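PF04016 domain protein (Desulfitobacterium hafniense, PDB 3L5O) is of unknown function but combines enolase-like and Rossmann-like folds around a probable active site, with a possible role in heavy-metal chelation. Local coordinates at residues Ile28-Glu39 against Leu75-Val86; Ser47-Gly58 against Ser95-Ala103. All blocks are in the same frame, centred on the assembly; numbering follows the deposited sequence. Where two conformers were deposited one is given.

Both contacts lie on the same side of the chain's centre, their own centres about 9 Å apart, in what is probably the enolase-like part, built here of a three-stranded antiparallel sheet and its helices. Their segments alternate along the chain: 28-39, 47-58, 75-86, then 95-103. Contact 1 joins the chain leading from helix 22-29 into strand 39-42 to helix 79-83; contact 2 lays hairpin 46-59 on helix 91-105. Asp38 connects them, its OD2 probably hydrogen-bonded to Gly52 N, and with Glu39 it forms a classic beta bulge opposite Arg50. Leu79 of contact 1 packs on Ile49, Ser51 and Ala103 of contact 2, so the two share one piece of core.

Contact 1 (Ile28-Glu39 against Leu75-Val86)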
loop_
_atom_site.group_PDB
_atom_site.type_symbol
_atom_site.label_atom_id
_atom_site.label_comp_id
_atom_site.label_asym_id
_atom_site.label_seq_id
_atom_site.Cartn_x
_atom_site.Cartn_y
_atom_site.Cartn_z
ATOM N N ILE A 28 10.485 8.727 1.433
ATOM C CA ILE A 28 10.990 9.564 0.330
ATOM C C ILE A 28 12.511 9.670 0.408
ATOM O O ILE A 28 13.217 9.546 -0.599
ATOM C CB ILE A 28 10.338 10.989 0.370
ATOM C CG1 ILE A 28 8.829 10.916 0.088
ATOM C CG2 ILE A 28 10.995 11.904 -0.665
ATOM C CD1 ILE A 28 8.075 12.186 0.496
ATOM N N ASN A 29 13.022 9.895 1.614
ATOM C CA ASN A 29 14.444 10.192 1.786
ATOM C C ASN A 29 15.314 8.978 1.580
ATOM O O ASN A 29 16.518 9.118 1.432
ATOM C CB ASN A 29 14.707 10.829 3.158
ATOM C CG ASN A 29 14.169 12.214 3.236
ATOM O OD1 ASN A 29 14.178 12.910 2.225
ATOM N ND2 ASN A 29 13.704 12.650 4.431
ATOM N N GLY A 30 14.705 7.798 1.554
ATOM C CA GLY A 30 15.397 6.574 1.208
ATOM C C GLY A 30 15.612 6.340 -0.283
ATOM O O GLY A 30 16.328 5.428 -0.652
ATOM N N ILE A 31 15.015 7.155 -1.145
ATOM C CA ILE A 31 15.150 6.972 -2.592
ATOM C C ILE A 31 16.409 7.698 -3.119
ATOM O O ILE A 31 16.521 8.909 -3.001
ATOM C CB ILE A 31 13.870 7.467 -3.351
ATOM C CG1 ILE A 31 12.601 6.770 -2.838
ATOM C CG2 ILE A 31 13.983 7.218 -4.878
ATOM C CD1 ILE A 31 11.310 7.410 -3.326
ATOM N N PRO A 32 17.347 6.972 -3.728
ATOM C CA PRO A 32 18.482 7.625 -4.383
ATOM C C PRO A 32 18.032 8.441 -5.595
ATOM O O PRO A 32 17.116 8.070 -6.351
ATOM C CB PRO A 32 19.378 6.459 -4.803
ATOM C CG PRO A 32 18.856 5.268 -3.954
ATOM C CD PRO A 32 17.406 5.504 -3.851
ATOM N N GLU A 33 18.680 9.587 -5.744
ATOM C CA GLU A 33 18.401 10.533 -6.827
ATOM C C GLU A 33 18.516 10.003 -8.240
ATOM O O GLU A 33 17.850 10.505 -9.144
ATOM C CB GLU A 33 19.407 11.650 -6.758
ATOM C CG GLU A 33 18.887 12.801 -5.990
ATOM C CD GLU A 33 19.794 13.945 -6.194
ATOM O OE1 GLU A 33 20.873 13.882 -5.604
ATOM O OE2 GLU A 33 19.421 14.822 -6.997
ATOM N N ASP A 34 19.403 9.025 -8.413
ATOM C CA ASP A 34 19.699 8.438 -9.717
ATOM C C ASP A 34 18.454 7.860 -10.396
ATOM O O ASP A 34 18.398 7.791 -11.626
ATOM C CB ASP A 34 20.746 7.328 -9.557
ATOM C CG ASP A 34 22.141 7.862 -9.180
ATOM O OD1 ASP A 34 22.350 9.103 -9.115
ATOM O OD2 ASP A 34 23.107 7.091 -8.937
ATOM N N PHE A 35 17.460 7.460 -9.598
ATOM C CA PHE A 35 16.246 6.846 -10.133
ATOM C C PHE A 35 15.327 7.881 -10.756
ATOM O O PHE A 35 14.938 8.848 -10.079
ATOM C CB PHE A 35 15.486 6.098 -9.038
ATOM C CG PHE A 35 16.165 4.840 -8.587
ATOM C CD1 PHE A 35 17.314 4.898 -7.792
ATOM C CD2 PHE A 35 15.687 3.603 -8.970
ATOM C CE1 PHE A 35 17.964 3.748 -7.391
ATOM C CE2 PHE A 35 16.336 2.448 -8.571
ATOM C CZ PHE A 35 17.484 2.527 -7.781
ATOM N N LEU A 36 14.933 7.647 -12.016
ATOM C CA LEU A 36 14.014 8.548 -12.731
ATOM C C LEU A 36 12.677 7.928 -12.981
ATOM O O LEU A 36 12.550 6.699 -12.939
ATOM C CB LEU A 36 14.619 8.969 -14.081
ATOM C CG LEU A 36 16.069 9.435 -14.073
ATOM C CD1 LEU A 36 16.545 9.693 -15.494
ATOM C CD2 LEU A 36 16.226 10.697 -13.233
ATOM N N VAL A 37 11.661 8.783 -13.166
ATOM C CA VAL A 37 10.334 8.372 -13.638
ATOM C C VAL A 37 10.506 8.128 -15.127
ATOM O O VAL A 37 10.634 9.084 -15.899
ATOM C CB VAL A 37 9.272 9.499 -13.421
ATOM C CG1 VAL A 37 7.895 9.085 -13.930
ATOM C CG2 VAL A 37 9.177 9.898 -11.943
ATOM N N ASP A 38 10.603 6.865 -15.533
ATOM C CA ASP A 38 10.813 6.541 -16.962
ATOM C C ASP A 38 9.508 6.307 -17.740
ATOM O O ASP A 38 9.475 6.404 -18.969
ATOM C CB ASP A 38 11.766 5.348 -17.108
ATOM C CG ASP A 38 13.142 5.672 -16.589
ATOM O OD1 ASP A 38 13.662 6.757 -16.956
ATOM O OD2 ASP A 38 13.754 4.950 -15.783
ATOM N N GLU A 39 8.457 5.996 -17.005
ATOM C CA GLU A 39 7.151 5.697 -17.586
ATOM C C GLU A 39 6.114 5.908 -16.504
ATOM O O GLU A 39 6.362 5.598 -15.349
ATOM C CB GLU A 39 7.127 4.250 -18.100
ATOM C CG GLU A 39 6.428 4.044 -19.440
ATOM C CD GLU A 39 6.136 2.567 -19.759
ATOM O OE1 GLU A 39 6.877 1.664 -19.285
ATOM O OE2 GLU A 39 5.140 2.308 -20.482
ATOM N N LEU A 75 7.440 12.833 -16.028
ATOM C CA LEU A 75 8.357 12.061 -16.867
ATOM C C LEU A 75 9.700 12.722 -16.934
ATOM O O LEU A 75 9.796 13.903 -17.253
ATOM C CB LEU A 75 7.834 11.914 -18.297
ATOM C CG LEU A 75 6.943 10.724 -18.568
ATOM C CD1 LEU A 75 6.663 10.708 -20.062
ATOM C CD2 LEU A 75 7.625 9.420 -18.107
ATOM N N GLY A 76 10.743 11.952 -16.653
ATOM C CA GLY A 76 12.097 12.474 -16.657
ATOM C C GLY A 76 12.611 12.931 -15.309
ATOM O O GLY A 76 13.812 12.972 -15.092
ATOM N N LEU A 77 11.720 13.275 -14.383
ATOM C CA LEU A 77 12.161 13.822 -13.108
ATOM C C LEU A 77 12.695 12.707 -12.255
ATOM O O LEU A 77 12.326 11.557 -12.429
ATOM C CB LEU A 77 10.996 14.519 -12.368
ATOM C CG LEU A 77 10.550 15.865 -12.974
ATOM C CD1 LEU A 77 9.451 16.494 -12.125
ATOM C CD2 LEU A 77 11.690 16.796 -13.115
ATOM N N PRO A 78 13.549 13.042 -11.305
ATOM C CA PRO A 78 13.901 12.082 -10.265
ATOM C C PRO A 78 12.689 11.505 -9.599
ATOM O O PRO A 78 11.726 12.186 -9.228
ATOM C CB PRO A 78 14.724 12.919 -9.275
ATOM C CG PRO A 78 15.341 13.944 -10.125
ATOM C CD PRO A 78 14.269 14.317 -11.128
ATOM N N LEU A 79 12.755 10.199 -9.427
ATOM C CA LEU A 79 11.759 9.465 -8.709
ATOM C C LEU A 79 11.512 10.059 -7.324
ATOM O O LEU A 79 10.376 10.104 -6.841
ATOM C CB LEU A 79 12.237 8.016 -8.602
ATOM C CG LEU A 79 11.239 6.890 -8.523
ATOM C CD1 LEU A 79 10.305 6.892 -9.751
ATOM C CD2 LEU A 79 12.016 5.586 -8.409
ATOM N N ARG A 80 12.563 10.535 -6.675
ATOM C CA ARG A 80 12.382 11.096 -5.340
ATOM C C ARG A 80 11.618 12.420 -5.358
ATOM O O ARG A 80 10.934 12.755 -4.395
ATOM C CB ARG A 80 13.715 11.271 -4.643
ATOM C CG ARG A 80 13.527 11.641 -3.196
ATOM C CD ARG A 80 14.785 11.608 -2.383
ATOM N NE ARG A 80 15.799 12.526 -2.870
ATOM C CZ ARG A 80 17.071 12.463 -2.505
ATOM N NH1 ARG A 80 17.480 11.507 -1.668
ATOM N NH2 ARG A 80 17.940 13.353 -2.971
ATOM N N VAL A 81 11.745 13.173 -6.447
ATOM C CA VAL A 81 10.998 14.427 -6.606
ATOM C C VAL A 81 9.497 14.104 -6.824
ATOM O O VAL A 81 8.634 14.647 -6.142
ATOM C CB VAL A 81 11.584 15.312 -7.726
ATOM C CG1 VAL A 81 10.715 16.533 -7.957
ATOM C CG2 VAL A 81 13.002 15.759 -7.368
ATOM N N ALA A 82 9.213 13.217 -7.762
ATOM C CA ALA A 82 7.866 12.711 -7.986
ATOM C C ALA A 82 7.217 12.078 -6.711
ATOM O O ALA A 82 6.033 12.195 -6.524
ATOM C CB ALA A 82 7.870 11.679 -9.094
ATOM N N ALA A 83 8.014 11.429 -5.859
ATOM C CA ALA A 83 7.536 10.823 -4.621
ATOM C C ALA A 83 6.967 11.868 -3.660
ATOM O O ALA A 83 6.095 11.543 -2.887
ATOM C CB ALA A 83 8.640 10.018 -3.935
ATOM N N GLY A 84 7.478 13.103 -3.703
ATOM C CA GLY A 84 6.906 14.225 -2.981
ATOM C C GLY A 84 5.410 14.426 -3.211
ATOM O O GLY A 84 4.709 14.995 -2.369
ATOM N N CYS A 85 4.920 13.965 -4.354
ATOM C CA CYS A 85 3.482 13.994 -4.642
ATOM C C CYS A 85 2.637 13.166 -3.684
ATOM O O CYS A 85 1.448 13.435 -3.564
ATOM C CB CYS A 85 3.190 13.526 -6.072
ATOM S SG CYS A 85 3.807 14.600 -7.357
ATOM N N VAL A 86 3.238 12.179 -3.014
ATOM C CA VAL A 86 2.526 11.338 -2.043
ATOM C C VAL A 86 1.886 12.170 -0.929
ATOM O O VAL A 86 0.876 11.771 -0.348
ATOM C CB VAL A 86 3.440 10.218 -1.439
ATOM C CG1 VAL A 86 4.460 10.776 -0.454
ATOM C CG2 VAL A 86 2.590 9.091 -0.786
HETATM O O HOH W 1 15.281 9.592 -7.360
#
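The guanidinium of Arg80 reaches across to the chain of Ile28-Glu39, with Asn29 O near its plane at one edge, while Ile31 O and Glu33 CG approach obliquely. The carboxylate and guanidinium planes of Glu33 and Arg80 are 14° apart, but it is Glu33 CG that comes within 3.2 Å of Arg80 NH2; OE1 stays 4.0 Å from NH2, a long salt bridge on the exposed side. The Phe35 ring is met obliquely by Leu79 CD2, and Tyr104 of helix 91-105 packs against it edge-to-face. In fold terms, the chain entering strand 39-42 of the small antiparallel sheet is tied to the loop before helix 79-83 by a single beta bridge, Leu36 with Pro78, the latter being the helix N-cap. Two bonds flank that pair: Val37 N donates to Leu77 O at 2.9 Å, and Leu79 N to Phe35 O at 2.6 Å. Val37 uses both its backbone N-H and its carbonyl, for Val37 O accepts from Gly76 N at 3.0 Å, one step beyond the bridge. On the side of Ala82 and Ala83 the packing is apolar. With CG1 anti to the backbone N (chi1 179°), Val37 CG2 lies beside that N, touches Ala82 CB at 3.6 Å and meets Leu79 CD1. Ile31 CD1 rests on Ala83 CB, 3.8 Å away, and Ile28 CG2 lies against Arg80 CG; the arginine chain then bends at chi3 (60°) on its way outward. Where the type I turn Pro32-Phe35 meets the start of the helix, one water accepts from the backbone N-H of Arg80 and donates to Pro32 O and Phe35 O.

Contact 2 (Ser47-Gly58 against Ser95-Ala103); sequences SVIRSGNGVGLG and SIGLAAINA
Ile49 spreads over the helix with all its branches in use: CD1 touches Ala100 CB at 3.8 Å and also meets Ile96 CG2, CG1 lies on Ala99 CB, and CG2 reaches Ala103 CB. Beside it the second strand of this beta hairpin comes closer still, its axis 5.4 Å from that of helix 95-103 against 7.0 Å for strand 47-51, because Gly54, Gly56 and Gly58 face the helix. Gly56 CA sits 3.4 Å from Ala99 O in a CH...O contact, where any side chain would collide. Asn102, its CG opposite the carbonyl carbon (chi1 -72°), sends ND2 to Leu57 O at 2.8 Å; the acceptor lies in the amide plane, and Gly221 O takes a further bond from the same nitrogen. A leucine in place of Asn102 would probably leave Leu57 O and Gly221 O without their amide donor and remove one directed tie between the edge strand and the helix. At the other strand, Ser95 OG lies 3.0 Å from Ser47 OG in one of two modelled conformers, an uncertain bond; it also bonds Asn60 OD1, and the Ser95 side chain is about 6 Å from an imidazole probably from the crystallisation liquor. Further out, a type II' turn, Ser51 to Gly54, closes the hairpin. The chemistry thus implies a buried, close-packed interface of glycines, alanines and two isoleucines, with a few directed polar bonds fixing how the helix sits.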
loop_
_atom_site.group_PDB
_atom_site.type_symbol
_atom_site.label_atom_id
_atom_site.label_comp_id
_atom_site.label_asym_id
_atom_site.label_seq_id
_atom_site.Cartn_x
_atom_site.Cartn_y
_atom_site.Cartn_z
ATOM N N SER A 47 -2.534 4.137 -10.354
ATOM C CA SER A 47 -1.452 4.825 -11.037
ATOM C C SER A 47 -0.239 3.892 -11.012
ATOM O O SER A 47 -0.074 3.120 -10.075
ATOM C CB SER A 47 -1.124 6.133 -10.320
ATOM O OG SER A 47 -2.133 7.111 -10.554
ATOM N N VAL A 48 0.587 3.949 -12.056
ATOM C CA VAL A 48 1.749 3.066 -12.186
ATOM C C VAL A 48 2.968 3.836 -12.748
ATOM O O VAL A 48 2.858 4.630 -13.685
ATOM C CB VAL A 48 1.400 1.772 -12.986
ATOM C CG1 VAL A 48 1.049 2.082 -14.419
ATOM C CG2 VAL A 48 2.535 0.757 -12.917
ATOM N N ILE A 49 4.123 3.613 -12.126
ATOM C CA ILE A 49 5.387 4.190 -12.552
ATOM C C ILE A 49 6.438 3.101 -12.718
ATOM O O ILE A 49 6.530 2.210 -11.910
ATOM C CB ILE A 49 5.848 5.249 -11.512
ATOM C CG1 ILE A 49 4.874 6.429 -11.537
ATOM C CG2 ILE A 49 7.273 5.688 -11.753
ATOM C CD1 ILE A 49 5.341 7.658 -10.808
ATOM N N ARG A 50 7.213 3.200 -13.796
ATOM C CA ARG A 50 8.456 2.459 -13.994
ATOM C C ARG A 50 9.647 3.370 -13.805
ATOM O O ARG A 50 9.662 4.462 -14.345
ATOM C CB ARG A 50 8.544 1.916 -15.415
ATOM C CG ARG A 50 9.746 1.005 -15.618
ATOM C CD ARG A 50 9.729 0.226 -16.940
ATOM N NE ARG A 50 9.809 1.100 -18.124
ATOM C CZ ARG A 50 10.890 1.723 -18.551
ATOM N NH1 ARG A 50 12.041 1.617 -17.900
ATOM N NH2 ARG A 50 10.825 2.482 -19.643
ATOM N N SER A 51 10.636 2.908 -13.041
ATOM C CA SER A 51 11.971 3.505 -12.992
ATOM C C SER A 51 12.936 2.359 -13.241
ATOM O O SER A 51 13.017 1.462 -12.403
ATOM C CB SER A 51 12.278 4.115 -11.610
ATOM O OG SER A 51 13.601 4.669 -11.563
ATOM N N GLY A 52 13.662 2.406 -14.370
ATOM C CA GLY A 52 14.422 1.263 -14.854
ATOM C C GLY A 52 13.640 -0.039 -14.982
ATOM O O GLY A 52 12.651 -0.116 -15.710
ATOM N N ASN A 53 14.096 -1.063 -14.265
ATOM C CA ASN A 53 13.430 -2.375 -14.176
ATOM C C ASN A 53 12.338 -2.490 -13.073
ATOM O O ASN A 53 11.690 -3.538 -12.927
ATOM C CB ASN A 53 14.544 -3.429 -13.986
ATOM C CG ASN A 53 14.027 -4.831 -13.744
ATOM O OD1 ASN A 53 13.283 -5.386 -14.554
ATOM N ND2 ASN A 53 14.465 -5.433 -12.635
ATOM N N GLY A 54 12.107 -1.423 -12.316
ATOM C CA GLY A 54 11.215 -1.470 -11.173
ATOM C C GLY A 54 9.888 -0.798 -11.462
ATOM O O GLY A 54 9.832 0.279 -12.068
ATOM N N VAL A 55 8.813 -1.421 -11.006
ATOM C CA VAL A 55 7.470 -0.899 -11.205
ATOM C C VAL A 55 6.729 -0.793 -9.861
ATOM O O VAL A 55 6.621 -1.774 -9.126
ATOM C CB VAL A 55 6.662 -1.800 -12.180
ATOM C CG1 VAL A 55 5.187 -1.356 -12.238
ATOM C CG2 VAL A 55 7.294 -1.770 -13.543
ATOM N N GLY A 56 6.222 0.405 -9.573
ATOM C CA GLY A 56 5.387 0.650 -8.418
ATOM C C GLY A 56 3.980 1.086 -8.774
ATOM O O GLY A 56 3.715 1.638 -9.876
ATOM N N LEU A 57 3.078 0.815 -7.830
ATOM C CA LEU A 57 1.633 1.016 -7.974
ATOM C C LEU A 57 1.099 1.860 -6.810
ATOM O O LEU A 57 1.648 1.823 -5.681
ATOM C CB LEU A 57 0.896 -0.323 -7.956
ATOM C CG LEU A 57 1.125 -1.315 -9.084
ATOM C CD1 LEU A 57 0.744 -2.714 -8.633
ATOM C CD2 LEU A 57 0.321 -0.909 -10.319
ATOM N N GLY A 58 0.089 2.672 -7.108
ATOM C CA GLY A 58 -0.687 3.350 -6.078
ATOM C C GLY A 58 -2.175 3.336 -6.427
ATOM O O GLY A 58 -2.497 3.396 -7.614
ATOM N N SER A 95 -1.583 9.327 -5.255
ATOM C CA SER A 95 -1.468 7.953 -5.753
ATOM C C SER A 95 -0.249 7.808 -6.662
ATOM O O SER A 95 0.442 6.824 -6.599
ATOM C CB SER A 95 -2.763 7.482 -6.452
ATOM O OG SER A 95 -2.869 7.967 -7.785
ATOM N N ILE A 96 0.027 8.822 -7.473
ATOM C CA ILE A 96 1.244 8.897 -8.318
ATOM C C ILE A 96 2.531 8.927 -7.490
ATOM O O ILE A 96 3.501 8.240 -7.812
ATOM C CB ILE A 96 1.127 10.141 -9.224
ATOM C CG1 ILE A 96 -0.028 9.916 -10.218
ATOM C CG2 ILE A 96 2.406 10.443 -9.954
ATOM C CD1 ILE A 96 -0.393 11.144 -11.053
ATOM N N GLY A 97 2.527 9.734 -6.433
ATOM C CA GLY A 97 3.591 9.773 -5.454
ATOM C C GLY A 97 3.873 8.428 -4.838
ATOM O O GLY A 97 5.020 8.083 -4.681
ATOM N N LEU A 98 2.837 7.674 -4.459
ATOM C CA LEU A 98 3.060 6.330 -3.932
ATOM C C LEU A 98 3.559 5.356 -5.013
ATOM O O LEU A 98 4.402 4.522 -4.735
ATOM C CB LEU A 98 1.794 5.782 -3.249
ATOM C CG LEU A 98 1.895 4.392 -2.595
ATOM C CD1 LEU A 98 3.019 4.301 -1.551
ATOM C CD2 LEU A 98 0.554 4.053 -1.960
ATOM N N ALA A 99 3.046 5.449 -6.232
ATOM C CA ALA A 99 3.612 4.682 -7.342
ATOM C C ALA A 99 5.143 4.922 -7.517
ATOM O O ALA A 99 5.914 3.973 -7.660
ATOM C CB ALA A 99 2.827 4.959 -8.642
ATOM N N ALA A 100 5.582 6.174 -7.399
ATOM C CA ALA A 100 6.982 6.528 -7.491
ATOM C C ALA A 100 7.782 5.929 -6.328
ATOM O O ALA A 100 8.841 5.347 -6.535
ATOM C CB ALA A 100 7.148 8.056 -7.499
ATOM N N ILE A 101 7.267 6.041 -5.112
ATOM C CA ILE A 101 7.909 5.368 -3.972
ATOM C C ILE A 101 8.109 3.876 -4.249
ATOM O O ILE A 101 9.191 3.321 -4.012
ATOM C CB ILE A 101 7.084 5.589 -2.690
ATOM C CG1 ILE A 101 7.233 7.034 -2.234
ATOM C CG2 ILE A 101 7.502 4.617 -1.578
ATOM C CD1 ILE A 101 6.224 7.447 -1.193
ATOM N N ASN A 102 7.073 3.238 -4.790
ATOM C CA ASN A 102 7.089 1.779 -4.936
ATOM C C ASN A 102 7.944 1.341 -6.121
ATOM O O ASN A 102 8.381 0.188 -6.176
ATOM C CB ASN A 102 5.663 1.227 -5.031
ATOM C CG ASN A 102 4.924 1.293 -3.696
ATOM O OD1 ASN A 102 5.522 1.219 -2.628
ATOM N ND2 ASN A 102 3.629 1.443 -3.763
ATOM N N ALA A 103 8.205 2.260 -7.051
ATOM C CA ALA A 103 9.115 1.993 -8.176
ATOM C C ALA A 103 10.535 1.804 -7.665
ATOM O O ALA A 103 11.247 1.004 -8.191
ATOM C CB ALA A 103 9.066 3.103 -9.181
HETATM O O HOH W 2 13.554 1.049 -9.659
#